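Local atomic coordinates of uncharacterized protein (Nostoc punctiforme, PDB entry 2QDR), a protein that is of unknown function but adopts the double-stranded beta-helix fold of the cupins and is a putative dioxygenase. Residues Ser38-Ala43 / Ala91-Val96; His132-Ile137 / Lys208-Asp213; Thr246-Cys249 / Tyr254-Val257; Glu25-Asp30 / Arg284-Leu289. All coordinates share one frame; numbering follows the deposited sequence.

Contact 1: Ser38-Ala43 / Ala91-Val96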
loop_
_atom_site.group_PDB
_atom_site.type_symbol
_atom_site.label_atom_id
_atom_site.label_comp_id
_atom_site.label_asym_id
_atom_site.label_seq_id
_atom_site.Cartn_x
_atom_site.Cartn_y
_atom_site.Cartn_z
ATOM N N SER A 38 34.093 -18.446 -5.639
ATOM C CA SER A 38 35.256 -17.663 -6.010
ATOM C C SER A 38 36.336 -18.472 -6.695
ATOM O O SER A 38 36.480 -19.659 -6.422
ATOM C CB SER A 38 35.865 -17.091 -4.735
ATOM O OG SER A 38 34.886 -16.408 -3.975
ATOM N N GLY A 39 37.079 -17.811 -7.585
ATOM C CA GLY A 39 38.215 -18.388 -8.306
ATOM C C GLY A 39 38.116 -19.730 -8.998
ATOM O O GLY A 39 39.086 -20.481 -8.982
ATOM N N ARG A 40 36.983 -20.028 -9.632
ATOM C CA ARG A 40 36.808 -21.334 -10.293
ATOM C C ARG A 40 37.213 -21.400 -11.773
ATOM O O ARG A 40 37.130 -20.424 -12.508
ATOM C CB ARG A 40 35.361 -21.827 -10.174
ATOM C CG ARG A 40 34.887 -22.072 -8.754
ATOM C CD ARG A 40 33.545 -22.798 -8.770
ATOM N NE ARG A 40 33.001 -23.027 -7.430
ATOM C CZ ARG A 40 31.905 -23.740 -7.156
ATOM N NH1 ARG A 40 31.233 -24.391 -8.105
ATOM N NH2 ARG A 40 31.503 -23.859 -5.890
ATOM N N ARG A 41 37.620 -22.605 -12.169
ATOM C CA ARG A 41 38.038 -22.945 -13.510
ATOM C C ARG A 41 36.795 -23.499 -14.204
ATOM O O ARG A 41 36.097 -24.300 -13.597
ATOM C CB ARG A 41 39.116 -24.017 -13.439
ATOM C CG ARG A 41 39.822 -24.397 -14.740
ATOM C CD ARG A 41 40.727 -25.602 -14.443
ATOM N NE ARG A 41 41.616 -26.068 -15.523
ATOM C CZ ARG A 41 41.245 -26.769 -16.610
ATOM N NH1 ARG A 41 39.965 -27.055 -16.869
ATOM N NH2 ARG A 41 42.172 -27.148 -17.488
ATOM N N THR A 42 36.511 -23.098 -15.437
ATOM C CA THR A 42 35.350 -23.640 -16.143
ATOM C C THR A 42 35.761 -24.872 -16.952
ATOM O O THR A 42 36.948 -25.209 -17.044
ATOM C CB THR A 42 34.738 -22.613 -17.079
ATOM O OG1 THR A 42 35.681 -22.304 -18.114
ATOM C CG2 THR A 42 34.371 -21.350 -16.303
ATOM N N ALA A 43 34.764 -25.547 -17.515
ATOM C CA ALA A 43 34.975 -26.724 -18.352
ATOM C C ALA A 43 35.634 -26.342 -19.668
ATOM O O ALA A 43 36.345 -27.143 -20.243
ATOM C CB ALA A 43 33.659 -27.430 -18.631
ATOM N N ALA A 91 35.401 -27.531 -3.929
ATOM C CA ALA A 91 34.123 -27.005 -4.404
ATOM C C ALA A 91 33.910 -27.199 -5.919
ATOM O O ALA A 91 34.856 -27.081 -6.697
ATOM C CB ALA A 91 33.967 -25.512 -4.023
ATOM N N SER A 92 32.676 -27.528 -6.313
ATOM C CA SER A 92 32.339 -27.739 -7.723
ATOM C C SER A 92 30.840 -27.722 -8.032
ATOM O O SER A 92 29.998 -27.766 -7.139
ATOM C CB SER A 92 32.901 -29.086 -8.185
ATOM O OG SER A 92 32.348 -30.124 -7.407
ATOM N N THR A 93 30.540 -27.604 -9.317
ATOM C CA THR A 93 29.177 -27.631 -9.840
ATOM C C THR A 93 29.247 -28.581 -11.017
ATOM O O THR A 93 30.189 -28.510 -11.813
ATOM C CB THR A 93 28.639 -26.261 -10.270
ATOM O OG1 THR A 93 28.553 -25.404 -9.128
ATOM C CG2 THR A 93 27.239 -26.399 -10.894
ATOM N N SER A 94 28.271 -29.474 -11.121
ATOM C CA SER A 94 28.273 -30.455 -12.202
ATOM C C SER A 94 26.893 -31.021 -12.494
ATOM O O SER A 94 25.983 -30.955 -11.672
ATOM C CB SER A 94 29.276 -31.565 -11.872
ATOM O OG SER A 94 29.065 -32.063 -10.571
ATOM N N ARG A 95 26.762 -31.549 -13.704
ATOM C CA ARG A 95 25.538 -32.142 -14.197
ATOM C C ARG A 95 25.779 -33.640 -14.169
ATOM O O ARG A 95 26.562 -34.165 -14.974
ATOM C CB ARG A 95 25.272 -31.634 -15.597
ATOM C CG ARG A 95 23.974 -32.085 -16.228
ATOM C CD ARG A 95 23.987 -31.625 -17.648
ATOM N NE ARG A 95 22.831 -32.043 -18.429
ATOM C CZ ARG A 95 22.753 -31.940 -19.759
ATOM N NH1 ARG A 95 23.769 -31.456 -20.489
ATOM N NH2 ARG A 95 21.660 -32.356 -20.385
ATOM N N VAL A 96 25.142 -34.320 -13.215
ATOM C CA VAL A 96 25.301 -35.764 -13.058
ATOM C C VAL A 96 24.066 -36.483 -13.575
ATOM O O VAL A 96 22.992 -35.881 -13.653
ATOM C CB VAL A 96 25.590 -36.197 -11.574
ATOM C CG1 VAL A 96 26.860 -35.529 -11.050
ATOM C CG2 VAL A 96 24.418 -35.914 -10.626
#

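Contact 2: His132-Ile137 / Lys208-Asp213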
loop_
_atom_site.group_PDB
_atom_site.type_symbol
_atom_site.label_atom_id
_atom_site.label_comp_id
_atom_site.label_asym_id
_atom_site.label_seq_id
_atom_site.Cartn_x
_atom_site.Cartn_y
_atom_site.Cartn_z
ATOM N N HIS A 132 12.501 -30.333 -10.822
ATOM C CA HIS A 132 12.757 -29.009 -10.206
ATOM C C HIS A 132 12.647 -28.989 -8.659
ATOM O O HIS A 132 12.441 -27.932 -8.056
ATOM C CB HIS A 132 11.876 -27.935 -10.883
ATOM C CG HIS A 132 12.189 -27.724 -12.334
ATOM N ND1 HIS A 132 12.096 -26.489 -12.931
ATOM C CD2 HIS A 132 12.708 -28.551 -13.276
ATOM C CE1 HIS A 132 12.436 -26.591 -14.205
ATOM N NE2 HIS A 132 12.821 -27.832 -14.437
ATOM N N SER A 133 12.799 -30.153 -8.024
ATOM C CA SER A 133 12.783 -30.233 -6.566
ATOM C C SER A 133 14.222 -29.922 -6.140
ATOM O O SER A 133 15.163 -30.190 -6.890
ATOM C CB SER A 133 12.294 -31.579 -6.065
ATOM O OG SER A 133 10.946 -31.775 -6.455
ATOM N N TYR A 134 14.367 -29.345 -4.954
ATOM C CA TYR A 134 15.648 -28.914 -4.420
ATOM C C TYR A 134 15.894 -29.380 -3.014
ATOM O O TYR A 134 14.955 -29.517 -2.235
ATOM C CB TYR A 134 15.689 -27.367 -4.417
ATOM C CG TYR A 134 16.876 -26.742 -3.704
ATOM C CD1 TYR A 134 18.122 -26.706 -4.305
ATOM C CD2 TYR A 134 16.745 -26.189 -2.430
ATOM C CE1 TYR A 134 19.215 -26.169 -3.660
ATOM C CE2 TYR A 134 17.833 -25.632 -1.778
ATOM C CZ TYR A 134 19.072 -25.626 -2.399
ATOM O OH TYR A 134 20.176 -25.073 -1.784
ATOM N N SER A 135 17.167 -29.593 -2.694
ATOM C CA SER A 135 17.585 -29.971 -1.354
ATOM C C SER A 135 18.956 -29.398 -1.039
ATOM O O SER A 135 19.815 -29.341 -1.921
ATOM C CB SER A 135 17.647 -31.487 -1.162
ATOM O OG SER A 135 18.171 -31.786 0.131
ATOM N N PHE A 136 19.120 -28.951 0.209
ATOM C CA PHE A 136 20.389 -28.448 0.739
ATOM C C PHE A 136 20.702 -29.359 1.919
ATOM O O PHE A 136 19.956 -29.378 2.898
ATOM C CB PHE A 136 20.361 -27.000 1.221
ATOM C CG PHE A 136 21.687 -26.543 1.769
ATOM C CD1 PHE A 136 22.020 -26.734 3.101
ATOM C CD2 PHE A 136 22.618 -25.955 0.938
ATOM C CE1 PHE A 136 23.257 -26.335 3.595
ATOM C CE2 PHE A 136 23.863 -25.543 1.427
ATOM C CZ PHE A 136 24.176 -25.733 2.757
ATOM N N ILE A 137 21.807 -30.084 1.822
ATOM C CA ILE A 137 22.242 -31.018 2.838
ATOM C C ILE A 137 23.531 -30.483 3.463
ATOM O O ILE A 137 24.605 -30.625 2.871
ATOM C CB ILE A 137 22.470 -32.419 2.227
ATOM C CG1 ILE A 137 21.225 -32.866 1.447
ATOM C CG2 ILE A 137 22.863 -33.430 3.328
ATOM C CD1 ILE A 137 21.417 -34.119 0.634
ATOM N N LYS A 208 12.000 -16.983 -7.272
ATOM C CA LYS A 208 11.594 -18.023 -6.317
ATOM C C LYS A 208 12.787 -18.386 -5.468
ATOM O O LYS A 208 13.642 -19.156 -5.913
ATOM C CB LYS A 208 11.079 -19.309 -6.954
ATOM C CG LYS A 208 9.643 -19.325 -7.343
ATOM C CD LYS A 208 9.299 -20.681 -7.940
ATOM C CE LYS A 208 7.869 -20.715 -8.379
ATOM N NZ LYS A 208 7.431 -22.041 -8.873
ATOM N N TRP A 209 12.853 -17.845 -4.256
ATOM C CA TRP A 209 13.956 -18.176 -3.358
ATOM C C TRP A 209 13.909 -19.610 -2.868
ATOM O O TRP A 209 12.885 -20.058 -2.376
ATOM C CB TRP A 209 13.968 -17.270 -2.129
ATOM C CG TRP A 209 14.482 -15.936 -2.401
ATOM C CD1 TRP A 209 13.794 -14.859 -2.856
ATOM C CD2 TRP A 209 15.828 -15.521 -2.232
ATOM N NE1 TRP A 209 14.633 -13.785 -2.982
ATOM C CE2 TRP A 209 15.893 -14.165 -2.596
ATOM C CE3 TRP A 209 16.991 -16.165 -1.800
ATOM C CZ2 TRP A 209 17.081 -13.441 -2.555
ATOM C CZ3 TRP A 209 18.156 -15.447 -1.744
ATOM C CH2 TRP A 209 18.196 -14.096 -2.120
ATOM N N LEU A 210 15.021 -20.320 -3.028
ATOM C CA LEU A 210 15.158 -21.694 -2.564
ATOM C C LEU A 210 15.985 -21.752 -1.271
ATOM O O LEU A 210 15.740 -22.617 -0.414
ATOM C CB LEU A 210 15.805 -22.542 -3.639
ATOM C CG LEU A 210 15.120 -22.583 -5.005
ATOM C CD1 LEU A 210 15.951 -23.459 -5.958
ATOM C CD2 LEU A 210 13.674 -23.068 -4.918
ATOM N N ARG A 211 16.971 -20.861 -1.136
ATOM C CA ARG A 211 17.814 -20.806 0.060
ATOM C C ARG A 211 18.517 -19.450 0.144
ATOM O O ARG A 211 18.926 -18.907 -0.873
ATOM C CB ARG A 211 18.847 -21.932 0.056
ATOM C CG ARG A 211 19.731 -22.011 1.332
ATOM C CD ARG A 211 20.743 -23.150 1.234
ATOM N NE ARG A 211 21.675 -22.890 0.135
ATOM C CZ ARG A 211 22.833 -22.244 0.225
ATOM N NH1 ARG A 211 23.306 -21.782 1.383
ATOM N NH2 ARG A 211 23.554 -22.073 -0.875
ATOM N N LYS A 212 18.689 -18.945 1.366
ATOM C CA LYS A 212 19.336 -17.660 1.617
ATOM C C LYS A 212 20.438 -17.812 2.683
ATOM O O LYS A 212 20.184 -18.367 3.743
ATOM C CB LYS A 212 18.262 -16.641 2.029
ATOM C CG LYS A 212 18.720 -15.180 2.072
ATOM C CD LYS A 212 17.584 -14.173 2.378
ATOM C CE LYS A 212 16.491 -14.103 1.289
ATOM N NZ LYS A 212 15.408 -13.114 1.609
ATOM N N ASP A 213 21.659 -17.344 2.385
ATOM C CA ASP A 213 22.817 -17.398 3.309
ATOM C C ASP A 213 22.600 -16.515 4.493
ATOM O O ASP A 213 21.697 -15.676 4.494
ATOM C CB ASP A 213 24.107 -16.829 2.685
ATOM C CG ASP A 213 24.634 -17.627 1.532
ATOM O OD1 ASP A 213 24.487 -18.865 1.521
ATOM O OD2 ASP A 213 25.278 -17.003 0.661
#

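Contact 3: Thr246-Cys249 / Tyr254-Val257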
loop_
_atom_site.group_PDB
_atom_site.type_symbol
_atom_site.label_atom_id
_atom_site.label_comp_id
_atom_site.label_asym_id
_atom_site.label_seq_id
_atom_site.Cartn_x
_atom_site.Cartn_y
_atom_site.Cartn_z
ATOM N N THR A 246 14.582 -23.584 -19.246
ATOM C CA THR A 246 13.652 -23.486 -20.362
ATOM C C THR A 246 13.735 -22.085 -20.992
ATOM O O THR A 246 14.188 -21.137 -20.350
ATOM C CB THR A 246 12.199 -23.874 -19.931
ATOM O OG1 THR A 246 11.439 -24.210 -21.094
ATOM C CG2 THR A 246 11.512 -22.773 -19.163
ATOM N N GLY A 247 13.312 -21.973 -22.248
ATOM C CA GLY A 247 13.325 -20.702 -22.971
ATOM C C GLY A 247 14.725 -20.280 -23.352
ATOM O O GLY A 247 15.601 -21.136 -23.520
ATOM N N TYR A 248 14.928 -18.969 -23.509
ATOM C CA TYR A 248 16.249 -18.445 -23.858
ATOM C C TYR A 248 16.478 -17.033 -23.394
ATOM O O TYR A 248 15.558 -16.342 -22.984
ATOM C CB TYR A 248 16.482 -18.423 -25.386
ATOM C CG TYR A 248 15.888 -17.235 -26.154
ATOM C CD1 TYR A 248 14.587 -17.273 -26.656
ATOM C CD2 TYR A 248 16.656 -16.089 -26.419
ATOM C CE1 TYR A 248 14.064 -16.203 -27.365
ATOM C CE2 TYR A 248 16.125 -15.015 -27.115
ATOM C CZ TYR A 248 14.827 -15.085 -27.588
ATOM O OH TYR A 248 14.277 -14.045 -28.292
ATOM N N CYS A 249 17.730 -16.617 -23.505
ATOM C CA CYS A 249 18.126 -15.251 -23.197
ATOM C C CYS A 249 19.421 -14.907 -23.915
ATOM O O CYS A 249 20.454 -15.540 -23.692
ATOM C CB CYS A 249 18.283 -14.998 -21.710
ATOM S SG CYS A 249 18.689 -13.266 -21.409
ATOM N N TYR A 254 25.698 -14.011 -27.681
ATOM C CA TYR A 254 25.574 -15.412 -27.286
ATOM C C TYR A 254 24.132 -15.633 -26.889
ATOM O O TYR A 254 23.553 -14.786 -26.211
ATOM C CB TYR A 254 26.470 -15.751 -26.091
ATOM C CG TYR A 254 26.499 -17.230 -25.728
ATOM C CD1 TYR A 254 25.561 -17.792 -24.855
ATOM C CD2 TYR A 254 27.481 -18.067 -26.253
ATOM C CE1 TYR A 254 25.609 -19.161 -24.527
ATOM C CE2 TYR A 254 27.527 -19.426 -25.944
ATOM C CZ TYR A 254 26.599 -19.965 -25.084
ATOM O OH TYR A 254 26.674 -21.306 -24.797
ATOM N N ARG A 255 23.554 -16.758 -27.304
ATOM C CA ARG A 255 22.176 -17.099 -26.954
ATOM C C ARG A 255 22.157 -18.292 -25.998
ATOM O O ARG A 255 22.466 -19.419 -26.397
ATOM C CB ARG A 255 21.322 -17.397 -28.182
ATOM C CG ARG A 255 19.901 -17.845 -27.785
ATOM C CD ARG A 255 18.875 -17.927 -28.886
ATOM N NE ARG A 255 18.588 -16.642 -29.518
ATOM C CZ ARG A 255 17.537 -16.401 -30.300
ATOM N NH1 ARG A 255 16.634 -17.344 -30.587
ATOM N NH2 ARG A 255 17.381 -15.183 -30.808
ATOM N N ILE A 256 21.747 -18.030 -24.755
ATOM C CA ILE A 256 21.647 -19.053 -23.732
ATOM C C ILE A 256 20.295 -19.733 -23.901
ATOM O O ILE A 256 19.289 -19.056 -23.803
ATOM C CB ILE A 256 21.741 -18.469 -22.304
ATOM C CG1 ILE A 256 23.037 -17.683 -22.119
ATOM C CG2 ILE A 256 21.638 -19.585 -21.218
ATOM C CD1 ILE A 256 23.190 -17.063 -20.725
ATOM N N VAL A 257 20.287 -21.046 -24.143
ATOM C CA VAL A 257 19.054 -21.844 -24.289
ATOM C C VAL A 257 19.107 -23.000 -23.290
ATOM O O VAL A 257 20.077 -23.102 -22.551
ATOM C CB VAL A 257 18.828 -22.363 -25.736
ATOM C CG1 VAL A 257 18.707 -21.211 -26.675
ATOM C CG2 VAL A 257 19.953 -23.280 -26.207
#

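Contact 4: Glu25-Asp30 / Arg284-Leu289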
loop_
_atom_site.group_PDB
_atom_site.type_symbol
_atom_site.label_atom_id
_atom_site.label_comp_id
_atom_site.label_asym_id
_atom_site.label_seq_id
_atom_site.Cartn_x
_atom_site.Cartn_y
_atom_site.Cartn_z
ATOM N N GLU A 25 35.442 -14.757 0.448
ATOM C CA GLU A 25 34.861 -14.571 -0.888
ATOM C C GLU A 25 35.554 -13.474 -1.734
ATOM O O GLU A 25 35.851 -12.402 -1.231
ATOM C CB GLU A 25 33.353 -14.365 -0.661
ATOM C CG GLU A 25 32.730 -15.696 -0.089
ATOM C CD GLU A 25 31.556 -15.556 0.881
ATOM O OE1 GLU A 25 31.365 -14.481 1.497
ATOM O OE2 GLU A 25 30.890 -16.592 1.112
ATOM N N ASP A 26 35.834 -13.817 -2.997
ATOM C CA ASP A 26 36.510 -13.018 -4.046
ATOM C C ASP A 26 36.321 -11.492 -3.970
ATOM O O ASP A 26 37.283 -10.722 -3.977
ATOM C CB ASP A 26 35.985 -13.527 -5.412
ATOM C CG ASP A 26 36.984 -13.426 -6.523
ATOM O OD1 ASP A 26 38.062 -12.832 -6.350
ATOM O OD2 ASP A 26 36.683 -14.005 -7.591
ATOM N N TRP A 27 35.056 -11.090 -3.881
ATOM C CA TRP A 27 34.635 -9.675 -3.811
ATOM C C TRP A 27 34.825 -8.974 -2.461
ATOM O O TRP A 27 34.674 -7.771 -2.408
ATOM C CB TRP A 27 33.155 -9.539 -4.230
ATOM C CG TRP A 27 32.177 -10.336 -3.398
ATOM C CD1 TRP A 27 31.716 -11.597 -3.656
ATOM C CD2 TRP A 27 31.559 -9.931 -2.174
ATOM N NE1 TRP A 27 30.848 -11.994 -2.679
ATOM C CE2 TRP A 27 30.730 -10.997 -1.754
ATOM C CE3 TRP A 27 31.612 -8.766 -1.397
ATOM C CZ2 TRP A 27 29.963 -10.940 -0.584
ATOM C CZ3 TRP A 27 30.851 -8.708 -0.231
ATOM C CH2 TRP A 27 30.033 -9.791 0.161
ATOM N N GLY A 28 35.164 -9.701 -1.396
ATOM C CA GLY A 28 35.352 -9.132 -0.053
ATOM C C GLY A 28 34.400 -9.641 1.031
ATOM O O GLY A 28 34.230 -8.973 2.049
ATOM N N GLY A 29 33.788 -10.811 0.841
ATOM C CA GLY A 29 32.890 -11.387 1.839
ATOM C C GLY A 29 33.695 -12.074 2.933
ATOM O O GLY A 29 34.920 -12.240 2.815
ATOM N N ASP A 30 32.999 -12.496 3.988
ATOM C CA ASP A 30 33.630 -13.168 5.154
ATOM C C ASP A 30 33.631 -14.725 5.127
ATOM O O ASP A 30 34.007 -15.355 6.111
ATOM C CB ASP A 30 33.036 -12.607 6.484
ATOM C CG ASP A 30 31.499 -12.686 6.570
ATOM O OD1 ASP A 30 30.840 -13.390 5.764
ATOM O OD2 ASP A 30 30.953 -12.010 7.473
ATOM N N ARG A 284 22.482 -18.955 -8.750
ATOM C CA ARG A 284 23.110 -19.039 -7.450
ATOM C C ARG A 284 24.130 -17.879 -7.343
ATOM O O ARG A 284 24.997 -17.748 -8.198
ATOM C CB ARG A 284 23.681 -20.447 -7.305
ATOM C CG ARG A 284 24.054 -20.813 -5.923
ATOM C CD ARG A 284 24.047 -22.317 -5.677
ATOM N NE ARG A 284 25.110 -23.074 -6.332
ATOM C CZ ARG A 284 26.245 -23.494 -5.769
ATOM N NH1 ARG A 284 26.544 -23.247 -4.498
ATOM N NH2 ARG A 284 27.108 -24.195 -6.486
ATOM N N VAL A 285 23.977 -17.024 -6.321
ATOM C CA VAL A 285 24.807 -15.816 -6.093
ATOM C C VAL A 285 25.315 -15.747 -4.658
ATOM O O VAL A 285 24.528 -15.929 -3.741
ATOM C CB VAL A 285 23.978 -14.530 -6.424
ATOM C CG1 VAL A 285 24.750 -13.252 -6.134
ATOM C CG2 VAL A 285 23.541 -14.528 -7.872
ATOM N N ASP A 286 26.598 -15.415 -4.464
ATOM C CA ASP A 286 27.218 -15.378 -3.109
ATOM C C ASP A 286 27.277 -13.990 -2.438
ATOM O O ASP A 286 28.154 -13.742 -1.607
ATOM C CB ASP A 286 28.628 -16.024 -3.137
ATOM C CG ASP A 286 29.708 -15.164 -3.827
ATOM O OD1 ASP A 286 29.407 -14.172 -4.525
ATOM O OD2 ASP A 286 30.900 -15.504 -3.647
ATOM N N ARG A 287 26.337 -13.107 -2.766
ATOM C CA ARG A 287 26.305 -11.765 -2.182
ATOM C C ARG A 287 24.887 -11.234 -2.140
ATOM O O ARG A 287 24.079 -11.578 -2.991
ATOM C CB ARG A 287 27.187 -10.802 -2.984
ATOM C CG ARG A 287 27.225 -9.395 -2.402
ATOM C CD ARG A 287 28.235 -8.505 -3.039
ATOM N NE ARG A 287 28.332 -7.268 -2.274
ATOM C CZ ARG A 287 29.278 -6.335 -2.400
ATOM N NH1 ARG A 287 30.283 -6.462 -3.262
ATOM N NH2 ARG A 287 29.230 -5.262 -1.613
ATOM N N ASP A 288 24.600 -10.398 -1.141
ATOM C CA ASP A 288 23.302 -9.774 -0.975
ATOM C C ASP A 288 23.209 -8.626 -1.965
ATOM O O ASP A 288 23.916 -7.619 -1.813
ATOM C CB ASP A 288 23.150 -9.255 0.457
ATOM C CG ASP A 288 21.789 -8.612 0.733
ATOM O OD1 ASP A 288 20.863 -8.672 -0.106
ATOM O OD2 ASP A 288 21.640 -8.035 1.822
ATOM N N LEU A 289 22.315 -8.747 -2.949
ATOM C CA LEU A 289 22.145 -7.700 -3.969
ATOM C C LEU A 289 21.082 -6.638 -3.633
ATOM O O LEU A 289 20.688 -5.878 -4.518
ATOM C CB LEU A 289 21.845 -8.335 -5.330
ATOM C CG LEU A 289 22.775 -9.470 -5.783
ATOM C CD1 LEU A 289 22.448 -9.854 -7.228
ATOM C CD2 LEU A 289 24.238 -9.109 -5.666
#

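Contact 1: Ser38-Ala43 / Ala91-Val96
With CG of Arg40 set beside the backbone N (chi1 -62°) and the chain extended from there to NE, its guanidinium is carried out to Ala91, Ser92 and Thr93, at the start of strand 92-98 of the double-stranded beta-helix. The group lies over the backbone there: Ala91 C sits above its centre and Ser92 N toward its rim. NH2 rests on Ala91 CB at 3.5 Å, and NH1 comes within 3.4 Å of Ser92 C. At the guanidinium edge is the Thr93 hydroxyl, its side chain crossing that of Arg40 at about a right angle. Thr93 OG1 is also hydrogen-bonded to Glu241, on a strand of the other large sheet. NE of Arg40 bonds to the carbonyl of Asn36, so the arginine ties its own N-terminal loop to a core strand. A leucine in its place would probably leave the Asn36 carbonyl without this donor and uncover the backbone of Ala91 and Ser92. Arg40 NH1 reaches Thr93 OG1 at 3.0 Å in a weak bond bent to 130° at the hydrogen.

Contact 2: His132-Ile137 / Lys208-Asp213
This is a buried meeting of two sheets, carried mainly by side chains: Tyr134 and Phe136 of strand 133-137 reach across to Leu210 and Arg211 of strand 205-212. The two strands run almost parallel, 12° between their directions, with axes 8.2 Å apart at closest approach, so the space between them is bridged by side chains. Both aromatic side chains have CG anti to the backbone N (chi1 171° for Tyr134), which sends the rings toward the other strand. Leu210 CB lies over one face of the Tyr134 ring in a CH-pi contact, 4.3 Å from the centroid and nearer the rim than the centre. Within the double-stranded beta-helix, strand 133-137 belongs to one of the large antiparallel sheets and strand 205-212 to the other. A classic beta bulge, in which Leu210 and Arg211 both face Val219 of the adjoining strand, lets these successive residues both point at the aromatic pair. Arg211 bends at its third torsion, bringing its CD over the face of the Phe136 ring, 3.6 Å from Phe136 CG. The guanidinium then runs on past the rim, with Phe136 CD2 and CE2 against one of its faces, the planes 23° apart. Its NE donates to Tyr134 OH at 3.3 Å, with the oxygen tilted slightly from the guanidinium plane. Both polar ends have a further partner in Glu114, which bonds to the tyrosine hydroxyl through OE1 and forms a salt bridge with Arg211 NH2 through OE2. Just past the strand, Asp213 OD1 forms a salt bridge with Arg211 NH1 at 3.2 Å, its hydrogen bond weak.

Contact 3: Thr246-Cys249 / Tyr254-Val257
Tyr248 meets Val257 and Arg255 across the antiparallel beta hairpin of strands 248-251 and 254-257. CB lies 3.3 Å from Ile256 O and packs on Val257 CG1 at 3.8 Å. From there CG takes the crowded position between the backbone N and the carbonyl carbon (chi1 82°), which turns the ring toward Arg255; CG itself has Arg255 CD 4.1 Å away. Further out, CD2 lies 3.7 Å from Arg255 NE, and CE2 is equally close to Arg255 CZ. The arginine, bent at its third torsion, thus lays its guanidinium flat over one face of the phenol, the planes 14° apart, in a stacked cation-pi contact somewhat offset toward the ring's rim. At the tip, OH is hydrogen-bonded to the backbone N of Asp276, while Arg255 NE is held by a salt bridge to Asp250 in the same hairpin. An alanine replacing Tyr248 would probably leave the guanidinium without its stacking surface, freer to turn about the Asp250 bridge, and Asp276 N without its hydroxyl partner. With side chains on the other face, Cys249 and Ile256 form a hydrogen-bonded antiparallel pair. An unidentified ligand lies about 3 Å from the Ile256 side chain. Cys249 N donates to Ile256 O at 2.9 Å, in the carbonyl plane. In the return bond, Ile256 N approaches Cys249 O at 3.0 Å from well above the carbonyl plane, 44° out of it.

Contact 4: Glu25-Asp30 / Arg284-Leu289
Asp286 OD1 is gripped by two groups: the indole NE1 of Trp27, at 3.2 Å, and the backbone N of Asn239. The indole bond is weak, and NE1 is shared with the backbone O of Asp286, 3.4 Å away and also weakly bonded. The carboxylate stands at the indole's edge, its plane turned 77° from the ring; the single N-H is divided between this group and the backbone O. Arg287 takes the broad side. Its extended chain runs over one face of the indole, CD almost directly above the centre of the six-membered ring at 3.5 Å in a CH-pi contact. Beyond it the guanidinium lies nearly flat on the ring, centres 4.1 Å apart and planes at 17°. The opposite face carries the backbone N of Gly29, which makes the indole the filling between its own loop and the arginine. That loop is a tight beta turn, closed by a bond of 2.8 Å from Gly28 N to Glu25 O. The contact thus fastens the N-terminal segment, ahead of the first strand, onto the chain where it leaves strand 279-285. Arg287 NH1 also bonds to the carbonyl of Pro237, and NH2 weakly to that of Ser181 of a neighbouring subunit. Glu25 CG packs 4.0 Å from Asp286 OD2. Glu25 OE2 and Asp286 OD2, like charges not in contact, are 4.9 Å apart, and their repulsion may disfavour full ionisation of both; with both NE1 bonds weak, the indole is probably held mainly by its stack with Arg287.

How the contacts relate
From the N terminus, residues 25-30 open contact 4, which closes only at 284-289 and so encloses the other three. Within that long loop, contact 1 runs from 38-43 to 91-96, contact 2 from 132-137 to 208-213, and contact 3 is the short hairpin 246-249 with 254-257; they follow in series and none crosses another. Contacts 1 and 4, which tie the N-terminal loop to strands of the two large sheets, touch: Ser38 OG bonds to Asp26 N, and Thr93 OG1 weakly to Arg284. Contact 2 joins those sheets across the core, about 18 Å between centres from contact 1, whereas contact 3 lies farther out. Glu114 links contacts 2 and 4, forming salt bridges with Arg211 and Arg284.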